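PDB 5CZR: cadherin-related family member 2 from Homo sapiens, which forms calcium-dependent heterophilic adhesion complexes with CDHR5 on adjacent microvilli and so controls how microvilli pack at the apical surface of epithelial cells. Local coordinates for residues 37-48 and 74-84. Residues are numbered along the deposited sequence; the frame is centred on the assembly and turned at random.
With CA (calcium ion), chain E.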
ATOM      1  N   ASP A  37      16.745  15.366 -39.021  1.00 40.77           N
ATOM      2  CA  ASP A  37      15.363  15.454 -39.496  1.00 38.60           C
ATOM      3  C   ASP A  37      14.445  15.800 -38.324  1.00 35.94           C
ATOM      4  O   ASP A  37      14.721  15.413 -37.207  1.00 32.50           O
ATOM      5  CB  ASP A  37      14.891  14.113 -40.093  1.00 38.06           C
ATOM      6  CG  ASP A  37      15.535  13.803 -41.431  1.00 38.89           C
ATOM      7  OD1 ASP A  37      15.580  14.726 -42.275  1.00 44.43           O
ATOM      8  OD2 ASP A  37      15.961  12.644 -41.657  1.00 35.45           O
ATOM      9  N   PRO A  38      13.340  16.513 -38.599  1.00 33.68           N
ATOM     10  CA  PRO A  38      12.306  16.641 -37.592  1.00 33.10           C
ATOM     11  C   PRO A  38      11.712  15.273 -37.310  1.00 32.72           C
ATOM     12  O   PRO A  38      11.498  14.502 -38.244  1.00 30.30           O
ATOM     13  CB  PRO A  38      11.271  17.529 -38.262  1.00 32.17           C
ATOM     14  CG  PRO A  38      11.444  17.268 -39.707  1.00 32.94           C
ATOM     15  CD  PRO A  38      12.932  17.102 -39.883  1.00 33.78           C
ATOM     16  N   LEU A  39      11.479  14.989 -36.021  1.00 32.77           N
ATOM     17  CA  LEU A  39      11.072  13.654 -35.540  1.00 31.56           C
ATOM     18  C   LEU A  39       9.735  13.731 -34.857  1.00 30.79           C
ATOM     19  O   LEU A  39       9.451  14.708 -34.142  1.00 32.02           O
ATOM     20  CB  LEU A  39      12.086  13.118 -34.532  1.00 32.02           C
ATOM     21  CG  LEU A  39      13.534  13.031 -35.052  1.00 33.55           C
ATOM     22  CD1 LEU A  39      14.441  12.404 -34.005  1.00 34.37           C
ATOM     23  CD2 LEU A  39      13.585  12.243 -36.362  1.00 33.09           C
ATOM     24  N   THR A  40       8.889  12.727 -35.099  1.00 30.00           N
ATOM     25  CA  THR A  40       7.606  12.628 -34.433  1.00 27.75           C
ATOM     26  C   THR A  40       7.457  11.330 -33.680  1.00 28.73           C
ATOM     27  O   THR A  40       8.054  10.292 -34.050  1.00 32.35           O
ATOM     28  CB  THR A  40       6.440  12.835 -35.386  1.00 28.12           C
ATOM     29  OG1 THR A  40       6.471  11.834 -36.425  1.00 29.28           O
ATOM     30  CG2 THR A  40       6.505  14.241 -36.008  1.00 27.87           C
ATOM     31  N   TYR A  41       6.701  11.404 -32.581  1.00 27.15           N
ATOM     32  CA  TYR A  41       6.677  10.355 -31.581  1.00 26.16           C
ATOM     33  C   TYR A  41       5.283   9.856 -31.328  1.00 24.80           C
ATOM     34  O   TYR A  41       4.290  10.588 -31.438  1.00 24.05           O
ATOM     35  CB  TYR A  41       7.233  10.856 -30.251  1.00 25.98           C
ATOM     36  CG  TYR A  41       8.658  11.291 -30.299  1.00 26.85           C
ATOM     37  CD1 TYR A  41       9.686  10.387 -30.111  1.00 27.26           C
ATOM     38  CD2 TYR A  41       8.995  12.633 -30.513  1.00 27.58           C
ATOM     39  CE1 TYR A  41      11.025  10.807 -30.142  1.00 29.64           C
ATOM     40  CE2 TYR A  41      10.326  13.053 -30.548  1.00 28.23           C
ATOM     41  CZ  TYR A  41      11.328  12.138 -30.360  1.00 29.48           C
ATOM     42  OH  TYR A  41      12.632  12.539 -30.363  1.00 32.45           O
ATOM     43  N   GLY A  42       5.217   8.588 -30.968  1.00 24.27           N
ATOM     44  CA  GLY A  42       3.941   7.904 -30.773  1.00 23.92           C
ATOM     45  C   GLY A  42       4.113   6.701 -29.868  1.00 24.69           C
ATOM     46  O   GLY A  42       5.241   6.369 -29.478  1.00 24.16           O
ATOM     47  N   MET A  43       2.980   6.111 -29.484  1.00 24.54           N
ATOM     48  CA  MET A  43       2.963   4.900 -28.715  1.00 25.60           C
ATOM     49  C   MET A  43       1.804   4.060 -29.189  1.00 25.30           C
ATOM     50  O   MET A  43       0.751   4.586 -29.530  1.00 25.82           O
ATOM     51  CB  MET A  43       2.828   5.252 -27.241  1.00 27.72           C
ATOM     52  CG  MET A  43       3.098   4.138 -26.277  1.00 30.69           C
ATOM     53  SD  MET A  43       2.900   4.665 -24.548  1.00 33.10           S
ATOM     54  CE  MET A  43       4.226   5.787 -24.311  1.00 29.57           C
ATOM     55  N   SER A  44       1.979   2.758 -29.167  1.00 25.25           N
ATOM     56  CA  SER A  44       0.923   1.839 -29.598  1.00 27.64           C
ATOM     57  C   SER A  44       0.923   0.527 -28.803  1.00 28.04           C
ATOM     58  O   SER A  44       1.821   0.272 -27.999  1.00 26.95           O
ATOM     59  CB  SER A  44       1.087   1.475 -31.086  1.00 26.40           C
ATOM     60  OG  SER A  44       2.288   0.751 -31.324  1.00 27.38           O
ATOM     61  N   GLY A  45      -0.104  -0.273 -29.073  1.00 27.83           N
ATOM     62  CA  GLY A  45      -0.262  -1.573 -28.473  1.00 28.79           C
ATOM     63  C   GLY A  45      -1.345  -1.564 -27.371  1.00 29.32           C
ATOM     64  O   GLY A  45      -1.934  -0.502 -27.056  1.00 29.01           O
ATOM     65  N   PRO A  46      -1.630  -2.743 -26.809  1.00 29.70           N
ATOM     66  CA  PRO A  46      -2.738  -2.923 -25.860  1.00 29.42           C
ATOM     67  C   PRO A  46      -2.638  -2.112 -24.564  1.00 29.36           C
ATOM     68  O   PRO A  46      -3.666  -1.872 -23.946  1.00 29.24           O
ATOM     69  CB  PRO A  46      -2.724  -4.444 -25.554  1.00 29.91           C
ATOM     70  CG  PRO A  46      -1.545  -5.028 -26.269  1.00 29.97           C
ATOM     71  CD  PRO A  46      -1.109  -4.044 -27.316  1.00 29.68           C
ATOM     72  N   ASN A  47      -1.431  -1.701 -24.193  1.00 28.43           N
ATOM     73  CA  ASN A  47      -1.188  -0.878 -23.021  1.00 28.76           C
ATOM     74  C   ASN A  47      -0.913   0.608 -23.342  1.00 28.07           C
ATOM     75  O   ASN A  47      -0.608   1.403 -22.426  1.00 26.08           O
ATOM     76  CB  ASN A  47       0.021  -1.436 -22.275  1.00 29.76           C
ATOM     77  CG  ASN A  47      -0.239  -2.797 -21.671  1.00 30.44           C
ATOM     78  OD1 ASN A  47      -1.337  -3.071 -21.207  1.00 33.22           O
ATOM     79  ND2 ASN A  47       0.758  -3.665 -21.697  1.00 30.30           N
ATOM     80  N   ALA A  48      -1.014   0.992 -24.617  1.00 26.35           N
ATOM     81  CA  ALA A  48      -0.722   2.384 -24.979  1.00 27.75           C
ATOM     82  C   ALA A  48      -1.704   3.374 -24.363  1.00 27.78           C
ATOM     83  O   ALA A  48      -1.370   4.543 -24.185  1.00 28.80           O
ATOM     84  CB  ALA A  48      -0.701   2.550 -26.472  1.00 26.90           C
ATOM     85  N   PHE A  74       4.612  -3.309 -17.230  1.00 29.42           N
ATOM     86  CA  PHE A  74       3.996  -3.634 -18.499  1.00 31.26           C
ATOM     87  C   PHE A  74       4.783  -3.058 -19.659  1.00 32.12           C
ATOM     88  O   PHE A  74       5.666  -2.217 -19.454  1.00 30.64           O
ATOM     89  CB  PHE A  74       2.540  -3.178 -18.548  1.00 31.18           C
ATOM     90  CG  PHE A  74       2.340  -1.696 -18.376  1.00 31.91           C
ATOM     91  CD1 PHE A  74       2.204  -1.145 -17.124  1.00 31.93           C
ATOM     92  CD2 PHE A  74       2.280  -0.859 -19.487  1.00 33.43           C
ATOM     93  CE1 PHE A  74       2.016   0.210 -16.959  1.00 31.92           C
ATOM     94  CE2 PHE A  74       2.048   0.497 -19.343  1.00 32.49           C
ATOM     95  CZ  PHE A  74       1.928   1.038 -18.070  1.00 32.72           C
ATOM     96  N   LYS A  75       4.492  -3.557 -20.854  1.00 33.37           N
ATOM     97  CA  LYS A  75       5.237  -3.163 -22.029  1.00 36.51           C
ATOM     98  C   LYS A  75       4.375  -2.252 -22.865  1.00 33.25           C
ATOM     99  O   LYS A  75       3.184  -2.459 -22.976  1.00 30.69           O
ATOM    100  CB  LYS A  75       5.591  -4.370 -22.927  1.00 40.37           C
ATOM    101  CG  LYS A  75       5.989  -5.642 -22.164  1.00 47.45           C
ATOM    102  CD  LYS A  75       7.485  -5.868 -21.971  1.00 54.67           C
ATOM    103  CE  LYS A  75       7.756  -7.057 -21.040  1.00 60.02           C
ATOM    104  NZ  LYS A  75       9.224  -7.201 -20.862  1.00 63.65           N
ATOM    105  N   VAL A  76       5.032  -1.331 -23.544  1.00 30.88           N
ATOM    106  CA  VAL A  76       4.385  -0.577 -24.582  1.00 30.81           C
ATOM    107  C   VAL A  76       5.294  -0.501 -25.785  1.00 29.23           C
ATOM    108  O   VAL A  76       6.496  -0.702 -25.676  1.00 30.60           O
ATOM    109  CB  VAL A  76       4.028   0.860 -24.113  1.00 29.50           C
ATOM    110  CG1 VAL A  76       2.931   0.809 -23.083  1.00 29.85           C
ATOM    111  CG2 VAL A  76       5.253   1.585 -23.567  1.00 28.74           C
ATOM    112  N   THR A  77       4.703  -0.249 -26.940  1.00 27.84           N
ATOM    113  CA  THR A  77       5.474  -0.004 -28.143  1.00 27.32           C
ATOM    114  C   THR A  77       5.636   1.492 -28.306  1.00 26.62           C
ATOM    115  O   THR A  77       4.654   2.245 -28.289  1.00 24.28           O
ATOM    116  CB  THR A  77       4.806  -0.630 -29.381  1.00 27.35           C
ATOM    117  OG1 THR A  77       4.730  -2.034 -29.179  1.00 27.25           O
ATOM    118  CG2 THR A  77       5.649  -0.387 -30.631  1.00 27.35           C
ATOM    119  N   ILE A  78       6.886   1.915 -28.416  1.00 27.27           N
ATOM    120  CA  ILE A  78       7.174   3.284 -28.662  1.00 27.97           C
ATOM    121  C   ILE A  78       7.653   3.460 -30.089  1.00 28.44           C
ATOM    122  O   ILE A  78       8.299   2.603 -30.648  1.00 27.61           O
ATOM    123  CB  ILE A  78       8.159   3.872 -27.651  1.00 28.74           C
ATOM    124  CG1 ILE A  78       9.468   3.071 -27.599  1.00 31.38           C
ATOM    125  CG2 ILE A  78       7.513   3.923 -26.274  1.00 29.10           C
ATOM    126  CD1 ILE A  78      10.575   3.788 -26.832  1.00 30.96           C
ATOM    127  N   SER A  79       7.382   4.638 -30.637  1.00 27.97           N
ATOM    128  CA  SER A  79       7.666   4.919 -32.034  1.00 28.44           C
ATOM    129  C   SER A  79       8.315   6.311 -32.210  1.00 28.54           C
ATOM    130  O   SER A  79       7.885   7.283 -31.589  1.00 25.64           O
ATOM    131  CB  SER A  79       6.350   4.905 -32.801  1.00 28.28           C
ATOM    132  OG  SER A  79       6.556   5.176 -34.161  1.00 29.24           O
ATOM    133  N   VAL A  80       9.344   6.368 -33.042  1.00 29.15           N
ATOM    134  CA  VAL A  80       9.856   7.617 -33.540  1.00 29.47           C
ATOM    135  C   VAL A  80       9.956   7.551 -35.071  1.00 29.33           C
ATOM    136  O   VAL A  80      10.372   6.553 -35.633  1.00 29.29           O
ATOM    137  CB  VAL A  80      11.219   7.973 -32.918  1.00 30.14           C
ATOM    138  CG1 VAL A  80      12.260   6.880 -33.183  1.00 31.39           C
ATOM    139  CG2 VAL A  80      11.708   9.318 -33.438  1.00 30.54           C
ATOM    140  N   SER A  81       9.565   8.636 -35.717  1.00 28.34           N
ATOM    141  CA  SER A  81       9.508   8.698 -37.162  1.00 28.75           C
ATOM    142  C   SER A  81      10.233   9.939 -37.644  1.00 30.31           C
ATOM    143  O   SER A  81       9.978  11.037 -37.126  1.00 32.91           O
ATOM    144  CB  SER A  81       8.068   8.754 -37.618  1.00 27.01           C
ATOM    145  OG  SER A  81       7.409   7.560 -37.284  1.00 25.66           O
ATOM    146  N   ASP A  82      11.158   9.797 -38.599  1.00 30.10           N
ATOM    147  CA  ASP A  82      11.585  10.986 -39.369  1.00 32.00           C
ATOM    148  C   ASP A  82      10.565  11.111 -40.529  1.00 31.17           C
ATOM    149  O   ASP A  82       9.503  10.464 -40.469  1.00 31.07           O
ATOM    150  CB  ASP A  82      13.080  10.921 -39.735  1.00 31.91           C
ATOM    151  CG  ASP A  82      13.406   9.856 -40.769  1.00 33.17           C
ATOM    152  OD1 ASP A  82      12.494   9.260 -41.400  1.00 33.51           O
ATOM    153  OD2 ASP A  82      14.601   9.609 -40.945  1.00 33.89           O
ATOM    154  N   PRO A  83      10.811  11.982 -41.519  1.00 31.74           N
ATOM    155  CA  PRO A  83       9.824  12.108 -42.619  1.00 30.89           C
ATOM    156  C   PRO A  83       9.703  10.863 -43.502  1.00 32.56           C
ATOM    157  O   PRO A  83       8.669  10.688 -44.144  1.00 30.79           O
ATOM    158  CB  PRO A  83      10.358  13.278 -43.435  1.00 31.22           C
ATOM    159  CG  PRO A  83      11.186  14.073 -42.479  1.00 31.10           C
ATOM    160  CD  PRO A  83      11.816  13.054 -41.574  1.00 32.47           C
ATOM    161  N   TYR A  84      10.700   9.966 -43.439  1.00 34.49           N
ATOM    162  CA  TYR A  84      10.828   8.834 -44.370  1.00 34.54           C
ATOM    163  C   TYR A  84      10.593   7.443 -43.786  1.00 32.71           C
ATOM    164  O   TYR A  84      10.170   6.545 -44.499  1.00 31.44           O
ATOM    165  CB  TYR A  84      12.222   8.868 -44.998  1.00 36.44           C
ATOM    166  CG  TYR A  84      12.657  10.264 -45.342  1.00 37.37           C
ATOM    167  CD1 TYR A  84      12.132  10.923 -46.465  1.00 36.59           C
ATOM    168  CD2 TYR A  84      13.564  10.944 -44.538  1.00 36.56           C
ATOM    169  CE1 TYR A  84      12.515  12.218 -46.773  1.00 36.61           C
ATOM    170  CE2 TYR A  84      13.958  12.234 -44.850  1.00 37.18           C
ATOM    171  CZ  TYR A  84      13.412  12.863 -45.950  1.00 36.62           C
ATOM    172  OH  TYR A  84      13.794  14.139 -46.232  1.00 40.14           O
TER
HETATM  173 CA    CA E1001      16.802  10.689 -40.964  1.00 39.83          CA
HETATM  174  O   HOH W   1       7.606  12.211 -38.910  1.00 25.43           O
HETATM  175  O   HOH W   2       6.497   7.744 -34.689  1.00 32.81           O
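D37 and D82 meet at a calcium ion, each giving it one carboxylate oxygen: OD2 of D37 lies 2.2 Å from the metal and OD2 of D82 2.5 Å. The two carboxylate planes stand 88° apart, and N2, V3, D33 and D35 complete the site. Behind it, CD2 of L39 packs on CB of D82, 3.7 Å away. From T40 to S44 the chain is an edge strand, paired antiparallel with 77-81 through six backbone hydrogen bonds in the first cadherin domain. T40 opens this ladder with its N on S81 O at 2.9 Å, while a water joins its carbonyl O to the hydroxyls of S79 and S81; S79 OG is also hydrogen-bonded to the side chain of Q86. Y41 turns to the other face, toward the interior of the sandwich; its CE1 comes within 3.7 Å of V80 CG2, the two side chains pointing the same way. M43, with CG anti to the backbone N (chi1 -167°), carries SD to 4.0 Å from V76 CB. Within the type I turn from G45 to A48, N47 reaches back: ND2 donates to K75 O at 3.0 Å, nearly straight and in the carbonyl plane, as CB rests 3.6 Å from F74 CD2. With an alanine at N47, the K75 carbonyl would probably lose this donor and the turn be freer to shift from the strand. The chemistry thus changes along the contact, from an amide hydrogen bond holding the turn to 74-76, through a backbone ladder with an apolar inner face, to two acidic groups whose mutual repulsion the calcium probably offsets at the N-terminal tip of the domain.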